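PDB 4HXY: Plm1 from Streptomyces sp. HK803, which probably reduces the beta-keto group of a polyketide intermediate with NADPH, as the ketoreductase of the first phoslactomycin synthase module. Local coordinates for residues A[63-75]-A[106-118]. Sequence-based numbering, arbitrary orientation.
Sequences GAGAAEDLLAALH and RAAGVWGLGRVAG
A64 meets V110 as strand 59-63 ends: its CB lies 3.8 Å from V110 CG2, and a methyl suits this buried spot because C87 of strand 85-90 shares it. At G65 the carbonyl O approaches A107 CA in a CH...O contact of 3.4 Å. A66 is the N-cap, yet alanine has no polar side chain to cap with; D69, three residues on, reaches back instead, its OD2 taking a bond from G65 N through the anti lone pair and a weak one from A66 N. V110 fits against this turn: CG2, anti to its own carbonyl carbon, presses on A66 C at 3.3 Å, while CG1 reaches A64 CB and L70 CD2. Shortening V110 to an alanine removes both methyls, which is likely to open a gap beside A66 and leave A64 and L70 without their neighbour. The amide N-H of A67 donates a hydrogen bond to a water, which in turn donates to R106 O, bridging the two backbones. Parallel strands 59-63, 85-90 and 125-131, with helix 67-77 after the first and helix 105-120 between the next two, are consistent with the structural subdomain of modular polyketide synthase ketoreductases, a Rossmann-like fold without the cofactor; within it, helices 67-75 and 106-118 run at 40° to each other, their axes 8.4 Å apart at closest. A67, small enough for such closeness, sets CB over G109 O. L70, with CG anti to the backbone N (chi1 177°), extends CD2 to L113 CD2 at 3.6 Å, and the same methyl lies 3.8 Å from G114 CA, where glycine lets it come against the backbone. One turn on, L74 slides past L113 in the opposite direction, and its CD1 rests against A117 CB at 3.9 Å.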
loop_
_atom_site.group_PDB
_atom_site.type_symbol
_atom_site.label_atom_id
_atom_site.label_comp_id
_atom_site.label_asym_id
_atom_site.label_seq_id
_atom_site.Cartn_x
_atom_site.Cartn_y
_atom_site.Cartn_z
ATOM N N GLY A 63 -17.830 2.587 -8.686
ATOM C CA GLY A 63 -16.742 2.966 -9.554
ATOM C C GLY A 63 -15.875 3.973 -8.831
ATOM O O GLY A 63 -16.354 5.075 -8.533
ATOM N N ALA A 64 -14.633 3.596 -8.529
ATOM C CA ALA A 64 -13.762 4.376 -7.650
ATOM C C ALA A 64 -12.417 4.662 -8.294
ATOM O O ALA A 64 -11.750 3.764 -8.792
ATOM C CB ALA A 64 -13.532 3.626 -6.360
ATOM N N GLY A 65 -12.021 5.923 -8.285
ATOM C CA GLY A 65 -10.682 6.303 -8.711
ATOM C C GLY A 65 -9.701 6.552 -7.585
ATOM O O GLY A 65 -8.496 6.657 -7.828
ATOM N N ALA A 66 -10.212 6.693 -6.358
ATOM C CA ALA A 66 -9.374 6.890 -5.173
ATOM C C ALA A 66 -10.080 6.317 -3.950
ATOM O O ALA A 66 -11.296 6.109 -3.978
ATOM C CB ALA A 66 -9.095 8.372 -4.982
ATOM N N ALA A 67 -9.318 6.107 -2.881
ATOM C CA ALA A 67 -9.836 5.488 -1.655
ATOM C C ALA A 67 -11.057 6.242 -1.120
ATOM O O ALA A 67 -12.021 5.630 -0.658
ATOM C CB ALA A 67 -8.749 5.431 -0.602
ATOM N N GLU A 68 -11.018 7.582 -1.183
ATOM C CA GLU A 68 -12.134 8.416 -0.727
ATOM C C GLU A 68 -13.459 8.110 -1.438
ATOM O O GLU A 68 -14.522 8.215 -0.822
ATOM C CB GLU A 68 -11.778 9.908 -0.828
ATOM C CG GLU A 68 -11.477 10.362 -2.222
ATOM C CD GLU A 68 -10.819 11.717 -2.307
ATOM O OE1 GLU A 68 -11.397 12.682 -1.752
ATOM O OE2 GLU A 68 -9.732 11.794 -2.945
ATOM N N ASP A 69 -13.394 7.721 -2.710
ATOM C CA ASP A 69 -14.599 7.421 -3.478
ATOM C C ASP A 69 -15.257 6.160 -2.943
ATOM O O ASP A 69 -16.493 6.081 -2.813
ATOM C CB ASP A 69 -14.275 7.232 -4.961
ATOM C CG ASP A 69 -13.662 8.463 -5.607
ATOM O OD1 ASP A 69 -14.049 9.605 -5.251
ATOM O OD2 ASP A 69 -12.796 8.274 -6.499
ATOM N N LEU A 70 -14.443 5.152 -2.637
ATOM C CA LEU A 70 -14.977 3.914 -2.079
ATOM C C LEU A 70 -15.474 4.156 -0.651
ATOM O O LEU A 70 -16.496 3.614 -0.237
ATOM C CB LEU A 70 -13.913 2.799 -2.122
ATOM C CG LEU A 70 -14.318 1.455 -1.490
ATOM C CD1 LEU A 70 -15.598 0.905 -2.099
ATOM C CD2 LEU A 70 -13.171 0.448 -1.660
ATOM N N LEU A 71 -14.751 4.968 0.113
ATOM C CA LEU A 71 -15.165 5.318 1.471
ATOM C C LEU A 71 -16.561 5.946 1.435
ATOM O O LEU A 71 -17.437 5.567 2.204
ATOM C CB LEU A 71 -14.188 6.301 2.125
ATOM C CG LEU A 71 -14.498 6.649 3.592
ATOM C CD1 LEU A 71 -14.210 5.478 4.521
ATOM C CD2 LEU A 71 -13.716 7.864 4.085
ATOM N N ALA A 72 -16.756 6.895 0.528
ATOM C CA ALA A 72 -18.051 7.547 0.390
ATOM C C ALA A 72 -19.181 6.568 0.046
ATOM O O ALA A 72 -20.270 6.674 0.602
ATOM C CB ALA A 72 -18.002 8.661 -0.645
ATOM N N ALA A 73 -18.915 5.633 -0.860
ATOM C CA ALA A 73 -19.908 4.628 -1.234
ATOM C C ALA A 73 -20.266 3.742 -0.059
ATOM O O ALA A 73 -21.432 3.409 0.150
ATOM C CB ALA A 73 -19.394 3.783 -2.402
ATOM N N LEU A 74 -19.276 3.343 0.736
ATOM C CA LEU A 74 -19.545 2.481 1.872
ATOM C C LEU A 74 -20.369 3.228 2.916
ATOM O O LEU A 74 -21.199 2.628 3.576
ATOM C CB LEU A 74 -18.223 1.945 2.482
ATOM C CG LEU A 74 -17.531 0.928 1.578
ATOM C CD1 LEU A 74 -16.084 0.658 2.023
ATOM C CD2 LEU A 74 -18.354 -0.404 1.480
ATOM N N HIS A 75 -20.148 4.532 3.064
ATOM C CA HIS A 75 -20.982 5.325 3.966
ATOM C C HIS A 75 -22.424 5.424 3.462
ATOM O O HIS A 75 -23.359 5.505 4.272
ATOM C CB HIS A 75 -20.412 6.731 4.165
ATOM C CG HIS A 75 -19.128 6.758 4.928
ATOM N ND1 HIS A 75 -18.743 5.755 5.791
ATOM C CD2 HIS A 75 -18.126 7.668 4.939
ATOM C CE1 HIS A 75 -17.558 6.048 6.299
ATOM N NE2 HIS A 75 -17.168 7.206 5.808
ATOM N N ARG A 106 -3.284 6.644 -7.130
ATOM C CA ARG A 106 -4.503 6.843 -6.346
ATOM C C ARG A 106 -5.486 5.672 -6.466
ATOM O O ARG A 106 -6.139 5.301 -5.494
ATOM C CB ARG A 106 -5.134 8.180 -6.690
ATOM C CG ARG A 106 -4.212 9.310 -6.231
ATOM C CD ARG A 106 -4.854 10.659 -6.323
ATOM N NE ARG A 106 -3.884 11.743 -6.145
ATOM C CZ ARG A 106 -3.332 12.125 -4.987
ATOM N NH1 ARG A 106 -2.479 13.141 -4.982
ATOM N NH2 ARG A 106 -3.614 11.522 -3.833
ATOM N N ALA A 107 -5.559 5.064 -7.637
ATOM C CA ALA A 107 -6.429 3.918 -7.833
ATOM C C ALA A 107 -6.012 2.735 -6.973
ATOM O O ALA A 107 -6.858 1.965 -6.482
ATOM C CB ALA A 107 -6.459 3.492 -9.299
ATOM N N ALA A 108 -4.700 2.554 -6.821
ATOM C CA ALA A 108 -4.164 1.492 -5.959
ATOM C C ALA A 108 -4.661 1.601 -4.510
ATOM O O ALA A 108 -4.886 0.584 -3.842
ATOM C CB ALA A 108 -2.609 1.476 -6.016
ATOM N N GLY A 109 -4.851 2.824 -4.030
ATOM C CA GLY A 109 -5.389 3.059 -2.691
ATOM C C GLY A 109 -6.778 2.479 -2.470
ATOM O O GLY A 109 -7.130 2.076 -1.363
ATOM N N VAL A 110 -7.568 2.442 -3.535
ATOM C CA VAL A 110 -8.894 1.826 -3.504
ATOM C C VAL A 110 -8.779 0.370 -3.052
ATOM O O VAL A 110 -9.586 -0.117 -2.249
ATOM C CB VAL A 110 -9.559 1.858 -4.875
ATOM C CG1 VAL A 110 -10.878 1.145 -4.817
ATOM C CG2 VAL A 110 -9.833 3.329 -5.354
ATOM N N TRP A 111 -7.787 -0.337 -3.596
ATOM C CA TRP A 111 -7.569 -1.750 -3.261
ATOM C C TRP A 111 -7.098 -1.921 -1.812
ATOM O O TRP A 111 -7.509 -2.860 -1.115
ATOM C CB TRP A 111 -6.582 -2.390 -4.253
ATOM C CG TRP A 111 -7.256 -2.733 -5.517
ATOM C CD1 TRP A 111 -7.885 -1.872 -6.374
ATOM C CD2 TRP A 111 -7.433 -4.037 -6.066
ATOM N NE1 TRP A 111 -8.423 -2.552 -7.416
ATOM C CE2 TRP A 111 -8.149 -3.886 -7.268
ATOM C CE3 TRP A 111 -7.006 -5.319 -5.690
ATOM C CZ2 TRP A 111 -8.480 -4.957 -8.071
ATOM C CZ3 TRP A 111 -7.366 -6.380 -6.498
ATOM C CH2 TRP A 111 -8.047 -6.187 -7.688
ATOM N N GLY A 112 -6.254 -1.015 -1.336
ATOM C CA GLY A 112 -5.817 -1.074 0.059
ATOM C C GLY A 112 -7.002 -0.976 0.993
ATOM O O GLY A 112 -7.140 -1.765 1.918
ATOM N N LEU A 113 -7.877 -0.005 0.736
ATOM C CA LEU A 113 -9.056 0.188 1.551
ATOM C C LEU A 113 -10.076 -0.938 1.388
ATOM O O LEU A 113 -10.661 -1.400 2.364
ATOM C CB LEU A 113 -9.700 1.541 1.229
ATOM C CG LEU A 113 -10.796 1.925 2.211
ATOM C CD1 LEU A 113 -10.668 3.436 2.543
ATOM C CD2 LEU A 113 -12.152 1.567 1.660
ATOM N N GLY A 114 -10.280 -1.377 0.154
ATOM C CA GLY A 114 -11.253 -2.413 -0.160
ATOM C C GLY A 114 -10.974 -3.726 0.545
ATOM O O GLY A 114 -11.880 -4.380 1.036
ATOM N N ARG A 115 -9.706 -4.113 0.623
ATOM C CA ARG A 115 -9.338 -5.288 1.416
ATOM C C ARG A 115 -9.747 -5.173 2.889
ATOM O O ARG A 115 -10.209 -6.144 3.488
ATOM C CB ARG A 115 -7.840 -5.581 1.304
ATOM C CG ARG A 115 -7.438 -6.187 -0.058
ATOM C CD ARG A 115 -5.957 -6.570 -0.121
ATOM N NE ARG A 115 -5.094 -5.402 -0.371
ATOM C CZ ARG A 115 -4.718 -4.977 -1.569
ATOM N NH1 ARG A 115 -5.070 -5.622 -2.678
ATOM N NH2 ARG A 115 -3.956 -3.909 -1.674
ATOM N N VAL A 116 -9.586 -3.992 3.467
ATOM C CA VAL A 116 -10.039 -3.738 4.827
ATOM C C VAL A 116 -11.582 -3.828 4.916
ATOM O O VAL A 116 -12.113 -4.379 5.879
ATOM C CB VAL A 116 -9.507 -2.403 5.332
ATOM C CG1 VAL A 116 -10.049 -2.115 6.724
ATOM C CG2 VAL A 116 -7.969 -2.427 5.341
ATOM N N ALA A 117 -12.284 -3.327 3.905
ATOM C CA ALA A 117 -13.746 -3.473 3.841
ATOM C C ALA A 117 -14.171 -4.947 3.898
ATOM O O ALA A 117 -15.133 -5.298 4.594
ATOM C CB ALA A 117 -14.306 -2.771 2.605
ATOM N N GLY A 118 -13.439 -5.812 3.195
ATOM C CA GLY A 118 -13.696 -7.253 3.227
ATOM C C GLY A 118 -13.575 -7.822 4.628
ATOM O O GLY A 118 -14.347 -8.726 5.010
HETATM O O HOH W 1 -6.423 6.350 -3.053
#